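Local structure of serine acetyltransferase 1, putative (Entamoeba histolytica, 7BW9) at residues Ile178-Gly183 against Arg197-Val202; Gly187-Ile192 against Asn220-Thr225; Pro47-Arg52 against Met122-Tyr127. The protein probably catalyses the acetylation of serine, a step in cysteine biosynthesis, and binds cysteine in a pocket built from more than one subunit. All blocks are in the same frame, centred on the assembly; numbering follows the deposited sequence.

Interaction 1 of 3, residues Ile178-Gly183 against Arg197-Val202. With CYS (cysteine), chain D.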
loop_
_atom_site.group_PDB
_atom_site.type_symbol
_atom_site.label_atom_id
_atom_site.label_comp_id
_atom_site.label_asym_id
_atom_site.label_seq_id
_atom_site.Cartn_x
_atom_site.Cartn_y
_atom_site.Cartn_z
ATOM N N ILE A 178 0.686 -7.570 14.152
ATOM C CA ILE A 178 1.406 -7.275 12.916
ATOM C C ILE A 178 2.041 -5.902 13.079
ATOM O O ILE A 178 1.330 -4.908 13.278
ATOM C CB ILE A 178 0.477 -7.312 11.692
ATOM C CG1 ILE A 178 -0.019 -8.731 11.436
ATOM C CG2 ILE A 178 1.185 -6.773 10.447
ATOM C CD1 ILE A 178 -1.054 -8.818 10.351
ATOM N N ASP A 179 3.372 -5.845 13.035
ATOM C CA ASP A 179 4.109 -4.583 13.080
ATOM C C ASP A 179 4.447 -4.156 11.660
ATOM O O ASP A 179 4.949 -4.966 10.875
ATOM C CB ASP A 179 5.392 -4.703 13.911
ATOM C CG ASP A 179 5.898 -3.340 14.428
ATOM O OD1 ASP A 179 5.254 -2.295 14.157
ATOM O OD2 ASP A 179 6.950 -3.312 15.113
ATOM N N HIS A 180 4.149 -2.889 11.334
ATOM C CA HIS A 180 4.395 -2.289 10.021
ATOM C C HIS A 180 3.458 -2.884 8.974
ATOM O O HIS A 180 2.555 -2.191 8.498
ATOM C CB HIS A 180 5.863 -2.441 9.595
ATOM C CG HIS A 180 6.841 -1.881 10.588
ATOM N ND1 HIS A 180 6.811 -0.566 11.005
ATOM C CD2 HIS A 180 7.876 -2.460 11.250
ATOM C CE1 HIS A 180 7.783 -0.361 11.880
ATOM N NE2 HIS A 180 8.443 -1.494 12.051
ATOM N N GLY A 181 3.676 -4.137 8.569
ATOM C CA GLY A 181 2.644 -4.904 7.906
ATOM C C GLY A 181 2.565 -4.816 6.391
ATOM O O GLY A 181 1.976 -5.719 5.778
ATOM N N VAL A 182 3.099 -3.763 5.755
ATOM C CA VAL A 182 2.981 -3.666 4.296
ATOM C C VAL A 182 3.656 -4.873 3.664
ATOM O O VAL A 182 4.758 -5.268 4.063
ATOM C CB VAL A 182 3.587 -2.359 3.755
ATOM C CG1 VAL A 182 3.685 -2.423 2.238
ATOM C CG2 VAL A 182 2.741 -1.148 4.132
ATOM N N GLY A 183 2.974 -5.489 2.695
ATOM C CA GLY A 183 3.466 -6.686 2.063
ATOM C C GLY A 183 3.067 -7.984 2.732
ATOM O O GLY A 183 3.260 -9.050 2.131
ATOM N N ARG A 197 3.631 -12.721 16.371
ATOM C CA ARG A 197 4.096 -11.421 15.900
ATOM C C ARG A 197 4.671 -11.597 14.505
ATOM O O ARG A 197 5.537 -12.453 14.282
ATOM C CB ARG A 197 5.136 -10.817 16.848
ATOM C CG ARG A 197 5.465 -9.349 16.591
ATOM C CD ARG A 197 6.185 -8.721 17.792
ATOM N NE ARG A 197 7.581 -9.138 17.871
ATOM C CZ ARG A 197 8.074 -9.963 18.795
ATOM N NH1 ARG A 197 7.283 -10.454 19.737
ATOM N NH2 ARG A 197 9.363 -10.295 18.771
ATOM N N VAL A 198 4.179 -10.795 13.571
ATOM C CA VAL A 198 4.529 -10.891 12.164
ATOM C C VAL A 198 4.901 -9.499 11.667
ATOM O O VAL A 198 4.215 -8.524 11.982
ATOM C CB VAL A 198 3.354 -11.472 11.351
ATOM C CG1 VAL A 198 3.654 -11.419 9.891
ATOM C CG2 VAL A 198 3.029 -12.906 11.801
ATOM N N TYR A 199 5.959 -9.407 10.872
ATOM C CA TYR A 199 6.532 -8.152 10.405
ATOM C C TYR A 199 6.196 -7.921 8.932
ATOM O O TYR A 199 5.573 -8.755 8.265
ATOM C CB TYR A 199 8.053 -8.160 10.647
ATOM C CG TYR A 199 8.349 -7.918 12.104
ATOM C CD1 TYR A 199 8.410 -6.619 12.611
ATOM C CD2 TYR A 199 8.469 -8.972 12.991
ATOM C CE1 TYR A 199 8.648 -6.381 13.938
ATOM C CE2 TYR A 199 8.699 -8.742 14.340
ATOM C CZ TYR A 199 8.786 -7.440 14.806
ATOM O OH TYR A 199 9.008 -7.186 16.143
ATOM N N GLN A 200 6.661 -6.784 8.414
ATOM C CA GLN A 200 6.417 -6.418 7.020
ATOM C C GLN A 200 6.926 -7.490 6.062
ATOM O O GLN A 200 7.888 -8.203 6.352
ATOM C CB GLN A 200 7.089 -5.080 6.688
ATOM C CG GLN A 200 8.606 -5.012 6.914
ATOM C CD GLN A 200 8.981 -4.732 8.354
ATOM O OE1 GLN A 200 8.167 -4.908 9.266
ATOM N NE2 GLN A 200 10.225 -4.303 8.574
ATOM N N SER A 201 6.267 -7.586 4.900
ATOM C CA SER A 201 6.705 -8.406 3.770
ATOM C C SER A 201 6.684 -9.901 4.070
ATOM O O SER A 201 7.335 -10.678 3.380
ATOM C CB SER A 201 8.098 -7.988 3.290
ATOM O OG SER A 201 8.225 -6.572 3.283
ATOM N N VAL A 202 5.920 -10.330 5.059
ATOM C CA VAL A 202 5.847 -11.737 5.423
ATOM C C VAL A 202 4.701 -12.383 4.658
ATOM O O VAL A 202 3.580 -11.856 4.634
ATOM C CB VAL A 202 5.659 -11.900 6.938
ATOM C CG1 VAL A 202 5.151 -13.301 7.275
ATOM C CG2 VAL A 202 6.965 -11.569 7.667
HETATM N N CYS D . 8.613 -1.208 15.610
HETATM C CA CYS D . 9.811 -1.905 16.148
HETATM C C CYS D . 10.737 -0.918 16.884
HETATM O O CYS D . 10.474 0.243 16.913
HETATM C CB CYS D . 10.539 -2.644 15.034
HETATM S SG CYS D . 11.214 -1.569 13.747
HETATM O OXT CYS D . 11.723 -1.379 17.439
HETATM O O HOH W 1 7.824 -4.894 17.284
HETATM O O HOH W 2 5.545 -10.992 1.286
#
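Val198 pairs with Ile178 in a parallel bridge, their CA atoms 4.8 Å apart and their side chains on the same face. Val198 O accepts the backbone N of Asp179 at 3.0 Å. Ile178 CA makes a CA-H...O contact with the same Val198 O. The CB of Tyr199 points away from 178-183, but its CG sits beside the backbone N (chi1 -76°), and the ring comes back across Asp179. Asp179 CB lies 3.7 Å from Tyr199 CE1, with carboxylate and ring planes 48° apart. Tyr199 OH takes a hydrogen bond from Arg197 NE and shares a water with Asp179 OD2. Asp179 OD2 also accepts a hydrogen bond from the cysteine N, at 2.7 Å. Asp114 and Arg222 of the second subunit also bind this cysteine. Asp179 OD1 lies over the centre of the His180 ring, and His180 NE2 approaches the cysteine SG to 3.2 Å. Residues 197-202 belong to the next coil of the left-handed parallel beta-helix of the hexapeptide-repeat transferases. Residues 178-183 form a corner of that helix, and the pocket lies beside it. Gln200 runs side by side with His180, its amide plane turned 83° from the ring. Gln200 OE1 meets the ring edge, 3.2 Å from His180 CD2. Both side chains reach the second subunit: Gln200 NE2 bonds Thr203 there, and His180 ND1 bonds Asp165. A type II turn runs from Tyr199 to Val202. From this turn Ser201 N donates across to Val182 O at 2.9 Å, tilted out of the carbonyl plane. Gly183 packs its backbone on Ser201 CA. A water links Gly183 O to Ser201 O, the latter bond being weak.

Interaction 2 of 3, residues Gly187-Ile192 against Asn220-Thr225. With CYS (cysteine), chain E.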
loop_
_atom_site.group_PDB
_atom_site.type_symbol
_atom_site.label_atom_id
_atom_site.label_comp_id
_atom_site.label_asym_id
_atom_site.label_seq_id
_atom_site.Cartn_x
_atom_site.Cartn_y
_atom_site.Cartn_z
ATOM N N GLY A 187 -2.961 -16.453 3.698
ATOM C CA GLY A 187 -3.920 -17.072 2.806
ATOM C C GLY A 187 -5.146 -17.661 3.491
ATOM O O GLY A 187 -5.245 -17.741 4.722
ATOM N N GLU A 188 -6.065 -18.117 2.632
ATOM C CA GLU A 188 -7.409 -18.501 3.060
ATOM C C GLU A 188 -7.400 -19.578 4.132
ATOM O O GLU A 188 -8.216 -19.538 5.059
ATOM C CB GLU A 188 -8.210 -18.972 1.854
ATOM C CG GLU A 188 -9.589 -19.521 2.161
ATOM C CD GLU A 188 -10.378 -19.822 0.887
ATOM O OE1 GLU A 188 -9.752 -20.058 -0.170
ATOM O OE2 GLU A 188 -11.622 -19.818 0.935
ATOM N N THR A 189 -6.511 -20.569 4.018
ATOM C CA THR A 189 -6.583 -21.723 4.902
ATOM C C THR A 189 -5.519 -21.699 5.986
ATOM O O THR A 189 -5.374 -22.676 6.721
ATOM C CB THR A 189 -6.496 -23.013 4.088
ATOM O OG1 THR A 189 -5.160 -23.179 3.594
ATOM C CG2 THR A 189 -7.490 -22.960 2.908
ATOM N N ALA A 190 -4.796 -20.592 6.129
ATOM C CA ALA A 190 -3.779 -20.503 7.156
ATOM C C ALA A 190 -4.412 -20.402 8.536
ATOM O O ALA A 190 -5.532 -19.901 8.703
ATOM C CB ALA A 190 -2.864 -19.304 6.911
ATOM N N VAL A 191 -3.669 -20.878 9.531
ATOM C CA VAL A 191 -4.081 -20.889 10.930
ATOM C C VAL A 191 -2.941 -20.321 11.763
ATOM O O VAL A 191 -1.789 -20.745 11.621
ATOM C CB VAL A 191 -4.441 -22.309 11.416
ATOM C CG1 VAL A 191 -4.796 -22.288 12.899
ATOM C CG2 VAL A 191 -5.584 -22.891 10.583
ATOM N N ILE A 192 -3.264 -19.380 12.638
ATOM C CA ILE A 192 -2.288 -18.683 13.459
ATOM C C ILE A 192 -2.717 -18.829 14.905
ATOM O O ILE A 192 -3.881 -18.569 15.230
ATOM C CB ILE A 192 -2.194 -17.193 13.079
ATOM C CG1 ILE A 192 -1.631 -17.012 11.659
ATOM C CG2 ILE A 192 -1.372 -16.427 14.118
ATOM C CD1 ILE A 192 -1.938 -15.606 11.078
ATOM N N ASN A 220 -9.244 -28.476 1.460
ATOM C CA ASN A 220 -7.767 -28.523 1.373
ATOM C C ASN A 220 -7.096 -27.595 2.393
ATOM O O ASN A 220 -7.705 -26.620 2.833
ATOM C CB ASN A 220 -7.301 -28.027 0.005
ATOM C CG ASN A 220 -7.536 -26.541 -0.182
ATOM O OD1 ASN A 220 -6.716 -25.720 0.205
ATOM N ND2 ASN A 220 -8.665 -26.184 -0.761
ATOM N N LYS A 221 -5.872 -27.933 2.779
ATOM C CA LYS A 221 -5.069 -27.001 3.592
ATOM C C LYS A 221 -3.831 -26.726 2.733
ATOM O O LYS A 221 -3.034 -27.629 2.550
ATOM C CB LYS A 221 -4.803 -27.524 5.003
ATOM C CG LYS A 221 -3.808 -26.688 5.781
ATOM C CD LYS A 221 -4.294 -26.171 7.107
ATOM C CE LYS A 221 -3.247 -25.358 7.829
ATOM N NZ LYS A 221 -1.880 -25.767 7.443
ATOM N N ARG A 222 -3.732 -25.536 2.169
ATOM C CA ARG A 222 -2.636 -25.230 1.259
ATOM C C ARG A 222 -1.759 -24.091 1.766
ATOM O O ARG A 222 -0.802 -23.713 1.090
ATOM C CB ARG A 222 -3.185 -24.893 -0.134
ATOM C CG ARG A 222 -4.163 -23.697 -0.147
ATOM C CD ARG A 222 -4.845 -23.524 -1.518
ATOM N NE ARG A 222 -5.471 -22.211 -1.679
ATOM C CZ ARG A 222 -6.692 -21.885 -1.244
ATOM N NH1 ARG A 222 -7.455 -22.784 -0.619
ATOM N NH2 ARG A 222 -7.164 -20.651 -1.447
ATOM N N HIS A 223 -2.054 -23.546 2.933
ATOM C CA HIS A 223 -1.351 -22.444 3.564
ATOM C C HIS A 223 -0.873 -22.927 4.919
ATOM O O HIS A 223 -1.359 -23.945 5.418
ATOM C CB HIS A 223 -2.275 -21.222 3.734
ATOM C CG HIS A 223 -2.849 -20.715 2.448
ATOM N ND1 HIS A 223 -4.179 -20.855 2.121
ATOM C CD2 HIS A 223 -2.270 -20.080 1.397
ATOM C CE1 HIS A 223 -4.401 -20.332 0.928
ATOM N NE2 HIS A 223 -3.260 -19.848 0.468
ATOM N N PRO A 224 0.063 -22.228 5.549
ATOM C CA PRO A 224 0.658 -22.740 6.786
ATOM C C PRO A 224 -0.250 -22.614 7.998
ATOM O O PRO A 224 -1.123 -21.739 8.090
ATOM C CB PRO A 224 1.904 -21.863 6.973
ATOM C CG PRO A 224 2.191 -21.312 5.621
ATOM C CD PRO A 224 0.846 -21.112 4.999
ATOM N N THR A 225 0.012 -23.507 8.948
ATOM C CA THR A 225 -0.471 -23.435 10.325
ATOM C C THR A 225 0.694 -23.072 11.230
ATOM O O THR A 225 1.738 -23.742 11.198
ATOM C CB THR A 225 -1.036 -24.784 10.788
ATOM O OG1 THR A 225 -2.242 -25.076 10.088
ATOM C CG2 THR A 225 -1.317 -24.781 12.298
HETATM N N CYS E . -4.160 -16.871 -3.600
HETATM C CA CYS E . -3.429 -18.161 -3.713
HETATM C C CYS E . -4.175 -19.255 -2.936
HETATM O O CYS E . -5.206 -18.936 -2.355
HETATM C CB CYS E . -1.991 -18.038 -3.221
HETATM S SG CYS E . -1.827 -17.551 -1.486
HETATM O OXT CYS E . -3.740 -20.373 -2.942
#
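Val191 and Thr225 form a parallel bridge, CA to CA 4.5 Å, between adjacent coils of the beta-helix. Val191 N donates to Pro224 O at 3.0 Å, in the carbonyl plane. Before this strand, a type I turn from Gly187 to Ala190 folds over His223. The side chains of Val191 and Thr225 lie side by side, pointing the same way.

The His223 ring is sandwiched. Gly187 CA sits over one face, 3.6 Å from the ring centroid, and Arg222 CG lies off-centre over the other. Thr189 N donates to His223 ND1 at 3.0 Å, 30° out of the ring plane. Thr189 OG1 and His223 ND1 are also hydrogen-bonded, 2.9 Å apart. Thr189 OG1, held between its own N and carbonyl carbon (chi1 72°), also accepts Arg222 N.

Arg222 NH2 makes a salt bridge at 2.9 Å to Glu188 OE1, which offers its anti lone pair; the two planes are 85° apart. Glu188 OE2 bonds Tyr143. Arg222 NH1 donates to Asn220 OD1, which lies in the guanidinium plane. Arg222 NE donates to cysteine OXT at 2.8 Å, while NH2 serves both Glu188 OE1 and cysteine O. Asp114 and Asp179 of the third subunit bind the same cysteine. Glu188 and Asn220 thus fix the rotation of the guanidinium, and Thr189 sets the His223 ring, whose NE2 faces the cysteine SG.

Interaction 3 of 3, residues Pro47-Arg52 against Met122-Tyr127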
loop_
_atom_site.group_PDB
_atom_site.type_symbol
_atom_site.label_atom_id
_atom_site.label_comp_id
_atom_site.label_asym_id
_atom_site.label_seq_id
_atom_site.Cartn_x
_atom_site.Cartn_y
_atom_site.Cartn_z
ATOM N N PRO A 47 -15.377 4.112 21.009
ATOM C CA PRO A 47 -15.922 5.473 20.864
ATOM C C PRO A 47 -15.011 6.555 21.415
ATOM O O PRO A 47 -14.900 7.628 20.808
ATOM C CB PRO A 47 -17.257 5.400 21.623
ATOM C CG PRO A 47 -17.247 4.063 22.362
ATOM C CD PRO A 47 -16.378 3.169 21.534
ATOM N N ASP A 48 -14.324 6.302 22.526
ATOM C CA ASP A 48 -13.529 7.372 23.124
ATOM C C ASP A 48 -12.462 7.919 22.181
ATOM O O ASP A 48 -12.083 9.087 22.313
ATOM C CB ASP A 48 -12.879 6.893 24.420
ATOM C CG ASP A 48 -13.872 6.788 25.570
ATOM O OD1 ASP A 48 -15.100 6.885 25.328
ATOM O OD2 ASP A 48 -13.418 6.592 26.717
ATOM N N PHE A 49 -11.998 7.132 21.207
ATOM C CA PHE A 49 -10.916 7.590 20.341
ATOM C C PHE A 49 -11.383 8.046 18.970
ATOM O O PHE A 49 -10.586 8.635 18.224
ATOM C CB PHE A 49 -9.850 6.484 20.197
ATOM C CG PHE A 49 -9.242 6.091 21.513
ATOM C CD1 PHE A 49 -8.129 6.754 21.999
ATOM C CD2 PHE A 49 -9.830 5.114 22.302
ATOM C CE1 PHE A 49 -7.591 6.414 23.232
ATOM C CE2 PHE A 49 -9.299 4.776 23.532
ATOM C CZ PHE A 49 -8.177 5.427 23.997
ATOM N N PHE A 50 -12.639 7.809 18.614
ATOM C CA PHE A 50 -13.082 8.075 17.251
ATOM C C PHE A 50 -14.356 8.903 17.119
ATOM O O PHE A 50 -14.726 9.231 15.988
ATOM C CB PHE A 50 -13.291 6.752 16.493
ATOM C CG PHE A 50 -12.021 5.950 16.291
ATOM C CD1 PHE A 50 -11.122 6.284 15.288
ATOM C CD2 PHE A 50 -11.738 4.864 17.102
ATOM C CE1 PHE A 50 -9.961 5.542 15.098
ATOM C CE2 PHE A 50 -10.573 4.109 16.916
ATOM C CZ PHE A 50 -9.686 4.453 15.914
ATOM N N THR A 51 -15.050 9.236 18.204
ATOM C CA THR A 51 -16.325 9.932 18.080
ATOM C C THR A 51 -16.289 11.278 18.785
ATOM O O THR A 51 -15.527 11.486 19.735
ATOM C CB THR A 51 -17.485 9.127 18.674
ATOM O OG1 THR A 51 -17.277 8.970 20.079
ATOM C CG2 THR A 51 -17.594 7.771 18.012
ATOM N N ARG A 52 -17.166 12.171 18.317
ATOM C CA ARG A 52 -17.467 13.410 19.025
ATOM C C ARG A 52 -18.033 13.119 20.410
ATOM O O ARG A 52 -18.877 12.238 20.580
ATOM C CB ARG A 52 -18.473 14.229 18.224
ATOM C CG ARG A 52 -17.860 15.159 17.204
ATOM C CD ARG A 52 -18.957 15.762 16.355
ATOM N NE ARG A 52 -20.020 16.337 17.182
ATOM C CZ ARG A 52 -21.205 16.725 16.718
ATOM N NH1 ARG A 52 -21.487 16.603 15.427
ATOM N NH2 ARG A 52 -22.113 17.236 17.546
ATOM N N MET A 122 -2.325 5.863 20.665
ATOM C CA MET A 122 -1.554 5.797 19.429
ATOM C C MET A 122 -1.844 4.499 18.687
ATOM O O MET A 122 -2.116 4.502 17.482
ATOM C CB MET A 122 -0.064 5.916 19.745
ATOM C CG MET A 122 0.856 5.445 18.613
ATOM S SD MET A 122 2.596 5.286 19.095
ATOM C CE MET A 122 2.936 6.932 19.686
ATOM N N ILE A 123 -1.824 3.380 19.415
ATOM C CA ILE A 123 -2.067 2.076 18.806
ATOM C C ILE A 123 -3.471 2.027 18.222
ATOM O O ILE A 123 -3.677 1.606 17.077
ATOM C CB ILE A 123 -1.839 0.954 19.841
ATOM C CG1 ILE A 123 -0.377 0.925 20.286
ATOM C CG2 ILE A 123 -2.250 -0.415 19.292
ATOM C CD1 ILE A 123 -0.166 0.191 21.570
ATOM N N ILE A 124 -4.455 2.481 18.995
ATOM C CA ILE A 124 -5.838 2.349 18.565
ATOM C C ILE A 124 -6.103 3.221 17.348
ATOM O O ILE A 124 -6.806 2.818 16.415
ATOM C CB ILE A 124 -6.783 2.700 19.725
ATOM C CG1 ILE A 124 -6.724 1.619 20.807
ATOM C CG2 ILE A 124 -8.203 2.896 19.202
ATOM C CD1 ILE A 124 -7.537 1.961 22.060
ATOM N N ARG A 125 -5.538 4.420 17.328
ATOM C CA ARG A 125 -5.908 5.357 16.277
ATOM C C ARG A 125 -5.115 5.134 15.001
ATOM O O ARG A 125 -5.604 5.444 13.910
ATOM C CB ARG A 125 -5.723 6.787 16.781
ATOM C CG ARG A 125 -6.949 7.257 17.576
ATOM C CD ARG A 125 -6.914 8.721 17.944
ATOM N NE ARG A 125 -6.738 9.617 16.813
ATOM C CZ ARG A 125 -7.721 10.102 16.049
ATOM N NH1 ARG A 125 -8.986 9.753 16.248
ATOM N NH2 ARG A 125 -7.431 10.944 15.068
ATOM N N SER A 126 -3.909 4.590 15.114
ATOM C CA SER A 126 -2.952 4.682 14.023
ATOM C C SER A 126 -2.274 3.380 13.603
ATOM O O SER A 126 -1.656 3.370 12.538
ATOM C CB SER A 126 -1.860 5.701 14.372
ATOM O OG SER A 126 -2.433 6.984 14.551
ATOM N N TYR A 127 -2.353 2.297 14.369
ATOM C CA TYR A 127 -1.583 1.102 13.980
ATOM C C TYR A 127 -2.311 0.321 12.889
ATOM O O TYR A 127 -3.403 -0.206 13.142
ATOM C CB TYR A 127 -1.303 0.212 15.180
ATOM C CG TYR A 127 0.026 0.540 15.830
ATOM C CD1 TYR A 127 0.433 1.857 15.985
ATOM C CD2 TYR A 127 0.882 -0.461 16.260
ATOM C CE1 TYR A 127 1.653 2.177 16.573
ATOM C CE2 TYR A 127 2.116 -0.160 16.854
ATOM C CZ TYR A 127 2.494 1.161 17.006
ATOM O OH TYR A 127 3.718 1.466 17.582
#
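Phe49 and Phe50 receive Ile124 between them; Ile124 CD1 meets chiefly Phe49, CG2 chiefly Phe50. The Phe49 side chain crosses Ile124 at about a right angle. Ile124 CD1 lies over the Phe49 ring face, 4.0 Å from the centroid, in a CH-pi contact. Ile124 CG2, anti to the backbone N, turns to the other ring and reaches Phe50 CE2 at 3.5 Å. The Phe50 ring also brings its edge to the backbone: CZ is 3.3 Å from Ile124 O, an oxygen that accepts a hydrogen bond from His131.

Arg125 slides past Phe50 in the opposite direction, its guanidinium plane 36° from the ring. A bend at chi3 (55°) carries its end back to the short helix. There Arg125 NH1 donates to Phe49 O at 2.8 Å, an oxygen lying close to the guanidinium plane. Arg125 NH2 bonds Pro30 O, and NE forms a salt bridge to Glu153 of the second subunit, so the buried charge is probably well compensated.

The contact joins the short, weakly bonded helix 47-50 to helix 120-126. Helix 36-45 packs on Phe50, and helix 96-113 packs on Ile124 through Ile107, all within the helical part of the chain.

Overall arrangement
Interaction 3 closes before the other two open and lies in the helical part of the chain. Interactions 1 and 2 follow in the left-handed beta-helix, where their segments alternate along the chain. They join successive coils on two different sheets: strands 177-178 and 197-198 in one, 191-192 and 225-226 in the other. Their centres are 17 Å apart. Interaction 3 is 21 Å from interaction 1, centre to centre, and 31 Å from interaction 2, on the opposite side of the chain's centre. Interactions 1 and 2 supply the two sides of one kind of cysteine pocket, each side meeting its counterpart on a neighbouring subunit. Assembly of the subunits therefore brings together the two halves of each pocket.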